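Local coordinates for protein putative metallopeptidase (Corynebacterium diphtheriae, PDB 3QOC) that is probably a metal-dependent aminopeptidase, present here only as its N-terminal creatinase/prolidase-like domain, without the peptidase domain of the full-length protein, at residues A[7-19]-A[29-42]. Numbering follows the deposited sequence.
With SO4 (sulfate ion), chain F.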
loop_
_atom_site.group_PDB
_atom_site.type_symbol
_atom_site.label_atom_id
_atom_site.label_comp_id
_atom_site.label_asym_id
_atom_site.label_seq_id
_atom_site.Cartn_x
_atom_site.Cartn_y
_atom_site.Cartn_z
ATOM N N ASP A 7 -1.539 -10.314 -18.281
ATOM C CA ASP A 7 -1.310 -9.716 -16.940
ATOM C C ASP A 7 -1.307 -10.746 -15.848
ATOM O O ASP A 7 -2.126 -11.615 -15.868
ATOM C CB ASP A 7 -2.413 -8.690 -16.626
ATOM C CG ASP A 7 -2.363 -7.462 -17.580
ATOM O OD1 ASP A 7 -1.302 -7.227 -18.235
ATOM O OD2 ASP A 7 -3.371 -6.726 -17.656
ATOM N N THR A 8 -0.457 -10.589 -14.838
ATOM C CA THR A 8 -0.501 -11.472 -13.651
ATOM C C THR A 8 -1.815 -11.208 -12.953
ATOM O O THR A 8 -2.367 -10.131 -13.062
ATOM C CB THR A 8 0.647 -11.276 -12.699
ATOM O OG1 THR A 8 0.645 -9.938 -12.203
ATOM C CG2 THR A 8 2.020 -11.585 -13.395
ATOM N N ARG A 9 -2.333 -12.203 -12.245
ATOM C CA ARG A 9 -3.422 -11.969 -11.328
ATOM C C ARG A 9 -3.180 -10.847 -10.264
ATOM O O ARG A 9 -4.122 -10.223 -9.819
ATOM C CB ARG A 9 -3.759 -13.255 -10.624
ATOM C CG ARG A 9 -2.620 -13.895 -9.724
ATOM C CD ARG A 9 -3.139 -15.260 -9.208
ATOM N NE ARG A 9 -2.272 -15.983 -8.326
ATOM C CZ ARG A 9 -1.207 -16.685 -8.709
ATOM N NH1 ARG A 9 -0.858 -16.724 -9.977
ATOM N NH2 ARG A 9 -0.476 -17.361 -7.822
ATOM N N PHE A 10 -1.940 -10.601 -9.871
ATOM C CA PHE A 10 -1.687 -9.609 -8.856
ATOM C C PHE A 10 -1.897 -8.242 -9.506
ATOM O O PHE A 10 -2.486 -7.372 -8.876
ATOM C CB PHE A 10 -0.276 -9.789 -8.261
ATOM C CG PHE A 10 -0.052 -11.180 -7.676
ATOM C CD1 PHE A 10 -0.617 -11.525 -6.456
ATOM C CD2 PHE A 10 0.686 -12.158 -8.393
ATOM C CE1 PHE A 10 -0.453 -12.803 -5.921
ATOM C CE2 PHE A 10 0.873 -13.431 -7.874
ATOM C CZ PHE A 10 0.282 -13.761 -6.611
ATOM N N LEU A 11 -1.464 -8.073 -10.764
ATOM C CA LEU A 11 -1.714 -6.811 -11.518
ATOM C C LEU A 11 -3.217 -6.605 -11.661
ATOM O O LEU A 11 -3.741 -5.513 -11.370
ATOM C CB LEU A 11 -0.973 -6.777 -12.868
ATOM C CG LEU A 11 -1.030 -5.440 -13.657
ATOM C CD1 LEU A 11 -0.583 -4.278 -12.827
ATOM C CD2 LEU A 11 -0.177 -5.419 -14.868
ATOM N N GLN A 12 -3.933 -7.674 -11.968
ATOM C CA GLN A 12 -5.425 -7.598 -12.041
ATOM C C GLN A 12 -6.150 -7.222 -10.736
ATOM O O GLN A 12 -7.136 -6.491 -10.721
ATOM C CB GLN A 12 -6.013 -8.903 -12.668
ATOM C CG GLN A 12 -5.517 -9.126 -14.171
ATOM C CD GLN A 12 -5.976 -10.455 -14.812
ATOM O OE1 GLN A 12 -6.149 -11.477 -14.136
ATOM N NE2 GLN A 12 -6.138 -10.437 -16.134
ATOM N N ARG A 13 -5.653 -7.721 -9.608
ATOM C CA ARG A 13 -6.262 -7.400 -8.340
ATOM C C ARG A 13 -6.000 -5.944 -7.984
ATOM O O ARG A 13 -6.796 -5.298 -7.357
ATOM C CB ARG A 13 -5.627 -8.339 -7.294
ATOM C CG ARG A 13 -6.224 -9.755 -7.454
ATOM C CD ARG A 13 -5.270 -10.802 -6.908
ATOM N NE ARG A 13 -5.818 -12.156 -7.011
ATOM C CZ ARG A 13 -5.279 -13.209 -6.445
ATOM N NH1 ARG A 13 -4.191 -13.092 -5.675
ATOM N NH2 ARG A 13 -5.845 -14.388 -6.604
ATOM N N ARG A 14 -4.811 -5.490 -8.293
ATOM C CA ARG A 14 -4.449 -4.083 -8.046
ATOM C C ARG A 14 -5.320 -3.178 -8.876
ATOM O O ARG A 14 -5.889 -2.248 -8.329
ATOM C CB ARG A 14 -2.969 -3.823 -8.310
ATOM C CG ARG A 14 -2.084 -4.545 -7.282
ATOM C CD ARG A 14 -0.685 -4.015 -7.216
ATOM N NE ARG A 14 0.110 -4.158 -8.408
ATOM C CZ ARG A 14 0.702 -5.293 -8.816
ATOM N NH1 ARG A 14 0.597 -6.439 -8.148
ATOM N NH2 ARG A 14 1.431 -5.269 -9.879
ATOM N N ARG A 15 -5.452 -3.486 -10.180
ATOM C CA ARG A 15 -6.312 -2.752 -11.100
ATOM C C ARG A 15 -7.761 -2.699 -10.537
ATOM O O ARG A 15 -8.290 -1.627 -10.409
ATOM C CB ARG A 15 -6.228 -3.349 -12.533
ATOM C CG ARG A 15 -7.339 -2.844 -13.436
ATOM C CD ARG A 15 -7.070 -2.767 -14.994
ATOM N NE ARG A 15 -5.763 -3.272 -15.438
ATOM C CZ ARG A 15 -5.496 -4.531 -15.805
ATOM N NH1 ARG A 15 -6.449 -5.479 -15.804
ATOM N NH2 ARG A 15 -4.253 -4.850 -16.176
ATOM N N ALA A 16 -8.324 -3.823 -10.064
ATOM C CA ALA A 16 -9.663 -3.778 -9.495
ATOM C C ALA A 16 -9.745 -2.863 -8.242
ATOM O O ALA A 16 -10.693 -2.122 -8.105
ATOM C CB ALA A 16 -10.161 -5.205 -9.134
ATOM N N LEU A 17 -8.741 -2.898 -7.354
ATOM C CA LEU A 17 -8.728 -2.024 -6.191
ATOM C C LEU A 17 -8.610 -0.570 -6.642
ATOM O O LEU A 17 -9.286 0.295 -6.101
ATOM C CB LEU A 17 -7.584 -2.389 -5.241
ATOM C CG LEU A 17 -7.391 -1.529 -3.973
ATOM C CD1 LEU A 17 -8.717 -1.479 -3.213
ATOM C CD2 LEU A 17 -6.281 -2.137 -3.055
ATOM N N SER A 18 -7.714 -0.289 -7.570
ATOM C CA SER A 18 -7.611 1.070 -8.108
ATOM C C SER A 18 -8.923 1.577 -8.606
ATOM O O SER A 18 -9.259 2.749 -8.395
ATOM C CB SER A 18 -6.635 1.121 -9.255
ATOM O OG SER A 18 -5.317 1.098 -8.766
ATOM N N ALA A 19 -9.717 0.695 -9.205
ATOM C CA ALA A 19 -11.014 1.125 -9.709
ATOM C C ALA A 19 -11.980 1.370 -8.575
ATOM O O ALA A 19 -12.969 2.057 -8.778
ATOM C CB ALA A 19 -11.639 0.058 -10.721
HETATM N N MSE A 29 -4.630 3.980 -1.714
HETATM C CA MSE A 29 -4.939 3.116 -0.641
HETATM C C MSE A 29 -3.631 2.585 -0.064
HETATM O O MSE A 29 -2.741 2.092 -0.773
HETATM C CB MSE A 29 -5.833 2.003 -1.151
HETATM C CG MSE A 29 -6.254 1.026 -0.118
HETATM SE SE MSE A 29 -7.679 1.828 1.130
HETATM C CE MSE A 29 -9.119 0.324 0.886
ATOM N N LEU A 30 -3.514 2.699 1.250
ATOM C CA LEU A 30 -2.409 2.148 2.005
ATOM C C LEU A 30 -2.869 0.828 2.630
ATOM O O LEU A 30 -3.752 0.791 3.480
ATOM C CB LEU A 30 -2.045 3.106 3.116
ATOM C CG LEU A 30 -0.984 2.623 4.144
ATOM C CD1 LEU A 30 0.311 2.274 3.443
ATOM C CD2 LEU A 30 -0.692 3.676 5.151
ATOM N N VAL A 31 -2.289 -0.268 2.197
ATOM C CA VAL A 31 -2.663 -1.578 2.679
ATOM C C VAL A 31 -1.641 -2.040 3.702
ATOM O O VAL A 31 -0.446 -2.058 3.419
ATOM C CB VAL A 31 -2.628 -2.535 1.481
ATOM C CG1 VAL A 31 -3.134 -3.949 1.906
ATOM C CG2 VAL A 31 -3.488 -1.943 0.334
ATOM N N THR A 32 -2.068 -2.314 4.907
ATOM C CA THR A 32 -1.189 -2.742 5.929
ATOM C C THR A 32 -1.469 -4.177 6.411
ATOM O O THR A 32 -0.599 -4.822 7.015
ATOM C CB THR A 32 -1.248 -1.728 7.143
ATOM O OG1 THR A 32 -2.615 -1.517 7.546
ATOM C CG2 THR A 32 -0.568 -0.345 6.790
ATOM N N HIS A 33 -2.651 -4.694 6.174
ATOM C CA HIS A 33 -2.930 -6.092 6.598
ATOM C C HIS A 33 -2.205 -7.098 5.675
ATOM O O HIS A 33 -2.310 -7.024 4.441
ATOM C CB HIS A 33 -4.431 -6.330 6.582
ATOM C CG HIS A 33 -4.854 -7.710 7.069
ATOM N ND1 HIS A 33 -4.826 -8.075 8.404
ATOM C CD2 HIS A 33 -5.334 -8.783 6.404
ATOM C CE1 HIS A 33 -5.277 -9.312 8.542
ATOM N NE2 HIS A 33 -5.594 -9.776 7.342
ATOM N N LEU A 34 -1.433 -8.007 6.244
ATOM C CA LEU A 34 -0.485 -8.778 5.470
ATOM C C LEU A 34 -1.134 -9.674 4.422
ATOM O O LEU A 34 -0.572 -9.837 3.341
ATOM C CB LEU A 34 0.487 -9.602 6.360
ATOM C CG LEU A 34 1.865 -8.907 6.690
ATOM C CD1 LEU A 34 2.658 -8.662 5.546
ATOM C CD2 LEU A 34 1.830 -7.573 7.375
ATOM N N THR A 35 -2.248 -10.345 4.752
ATOM C CA THR A 35 -2.854 -11.259 3.784
ATOM C C THR A 35 -3.381 -10.443 2.601
ATOM O O THR A 35 -3.361 -10.901 1.464
ATOM C CB THR A 35 -3.993 -12.086 4.410
ATOM O OG1 THR A 35 -5.090 -11.243 4.752
ATOM C CG2 THR A 35 -3.485 -12.790 5.714
ATOM N N HIS A 36 -3.801 -9.210 2.871
ATOM C CA HIS A 36 -4.188 -8.269 1.794
ATOM C C HIS A 36 -3.015 -7.911 0.939
ATOM O O HIS A 36 -3.107 -7.987 -0.308
ATOM C CB HIS A 36 -4.911 -7.037 2.310
ATOM C CG HIS A 36 -6.210 -7.353 2.984
ATOM N ND1 HIS A 36 -6.892 -6.435 3.754
ATOM C CD2 HIS A 36 -6.943 -8.497 3.029
ATOM C CE1 HIS A 36 -7.959 -7.002 4.270
ATOM N NE2 HIS A 36 -8.025 -8.259 3.838
ATOM N N ILE A 37 -1.858 -7.657 1.537
ATOM C CA ILE A 37 -0.650 -7.303 0.728
ATOM C C ILE A 37 -0.252 -8.509 -0.155
ATOM O O ILE A 37 0.164 -8.382 -1.336
ATOM C CB ILE A 37 0.472 -6.866 1.640
ATOM C CG1 ILE A 37 0.145 -5.513 2.309
ATOM C CG2 ILE A 37 1.746 -6.910 0.926
ATOM C CD1 ILE A 37 0.963 -5.178 3.531
ATOM N N ARG A 38 -0.370 -9.702 0.417
ATOM C CA ARG A 38 -0.013 -10.923 -0.302
ATOM C C ARG A 38 -0.932 -11.148 -1.501
ATOM O O ARG A 38 -0.481 -11.490 -2.594
ATOM C CB ARG A 38 -0.065 -12.132 0.634
ATOM C CG ARG A 38 0.876 -13.260 0.244
ATOM C CD ARG A 38 0.265 -14.141 -0.833
ATOM N NE ARG A 38 -1.180 -14.280 -0.672
ATOM C CZ ARG A 38 -1.997 -14.726 -1.621
ATOM N NH1 ARG A 38 -1.513 -15.078 -2.804
ATOM N NH2 ARG A 38 -3.298 -14.819 -1.386
ATOM N N TYR A 39 -2.226 -10.952 -1.277
ATOM C CA TYR A 39 -3.235 -11.121 -2.292
ATOM C C TYR A 39 -2.936 -10.125 -3.449
ATOM O O TYR A 39 -3.032 -10.486 -4.642
ATOM C CB TYR A 39 -4.610 -10.875 -1.624
ATOM C CG TYR A 39 -5.786 -10.910 -2.565
ATOM C CD1 TYR A 39 -6.422 -12.106 -2.883
ATOM C CD2 TYR A 39 -6.244 -9.756 -3.150
ATOM C CE1 TYR A 39 -7.502 -12.122 -3.764
ATOM C CE2 TYR A 39 -7.387 -9.742 -4.053
ATOM C CZ TYR A 39 -7.974 -10.928 -4.344
ATOM O OH TYR A 39 -9.014 -10.926 -5.218
ATOM N N LEU A 40 -2.587 -8.891 -3.100
ATOM C CA LEU A 40 -2.353 -7.841 -4.106
ATOM C C LEU A 40 -0.978 -7.822 -4.739
ATOM O O LEU A 40 -0.794 -7.254 -5.847
ATOM C CB LEU A 40 -2.615 -6.497 -3.499
ATOM C CG LEU A 40 -4.032 -6.166 -3.078
ATOM C CD1 LEU A 40 -4.025 -4.933 -2.184
ATOM C CD2 LEU A 40 -4.965 -5.993 -4.301
ATOM N N SER A 41 0.013 -8.485 -4.116
ATOM C CA SER A 41 1.389 -8.390 -4.651
ATOM C C SER A 41 2.106 -9.693 -4.841
ATOM O O SER A 41 2.958 -9.777 -5.710
ATOM C CB SER A 41 2.252 -7.543 -3.707
ATOM O OG SER A 41 2.448 -8.264 -2.490
ATOM N N GLY A 42 1.797 -10.722 -4.069
ATOM C CA GLY A 42 2.589 -11.967 -4.177
ATOM C C GLY A 42 3.665 -12.068 -3.069
ATOM O O GLY A 42 4.319 -13.126 -2.905
HETATM S S SO4 F . -3.428 -16.885 -4.840
HETATM O O1 SO4 F . -4.461 -16.921 -5.841
HETATM O O2 SO4 F . -4.267 -16.627 -3.705
HETATM O O3 SO4 F . -2.730 -18.151 -4.761
HETATM O O4 SO4 F . -2.421 -15.908 -5.229
HETATM O O HOH W 1 2.841 -8.248 -8.296
#
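F10 lies across the C-terminal end of helix 34-41. One ring face takes G42 CA in a CH-pi contact, 3.9 Å from the F10 ring centroid. R9 CG lies over the opposite face. The backbone O of Y39 meets the ring edge, 3.2 Å from F10 CD1. Beyond the ring sits a sulfate, a probable crystallisation ion. R9 NE donates to sulfate O4 at 3.1 Å. R38 gives NH1 to the same oxygen and NH2 to O2.

R13 runs out extended and lays its guanidinium flat on the Y39 ring, planes 4° apart. This is a cation-pi stack, with R13 CZ 4.1 Å from the Y39 ring centroid. R13 CD adds a CH-pi contact to the same face. In its own plane R13 NH1 donates to a lone pair of Y39 O at 3.0 Å, while NH2 binds sulfate O1.

R14 is buried. Its bent chain, chi3 -63°, brings R14 NH1 to L40 O at 2.8 Å, in the guanidinium plane. NH1 also donates to a water that probably links to S41 O. NH2 forms a salt bridge with D76.

L17, one helical turn on from R13, turns to the interior. L17 CD2 packs on L40 CD1 at 3.7 Å and more loosely on M29 and V31 of strand 28-31, a central strand of the mixed sheet.

This is a helix-helix junction within the creatinase/prolidase N-terminal domain. The helix axes approach to 8.1 Å, with 115° between their N-to-C directions. R14 and L40 also rest against strand 49-53, on I52 and L50. Arginine side chains bind carbonyls at the C-terminal end of helix 34-41, where positive charge probably suits the helix dipole. Three arginines share the sulfate, which probably offsets their mutual charge.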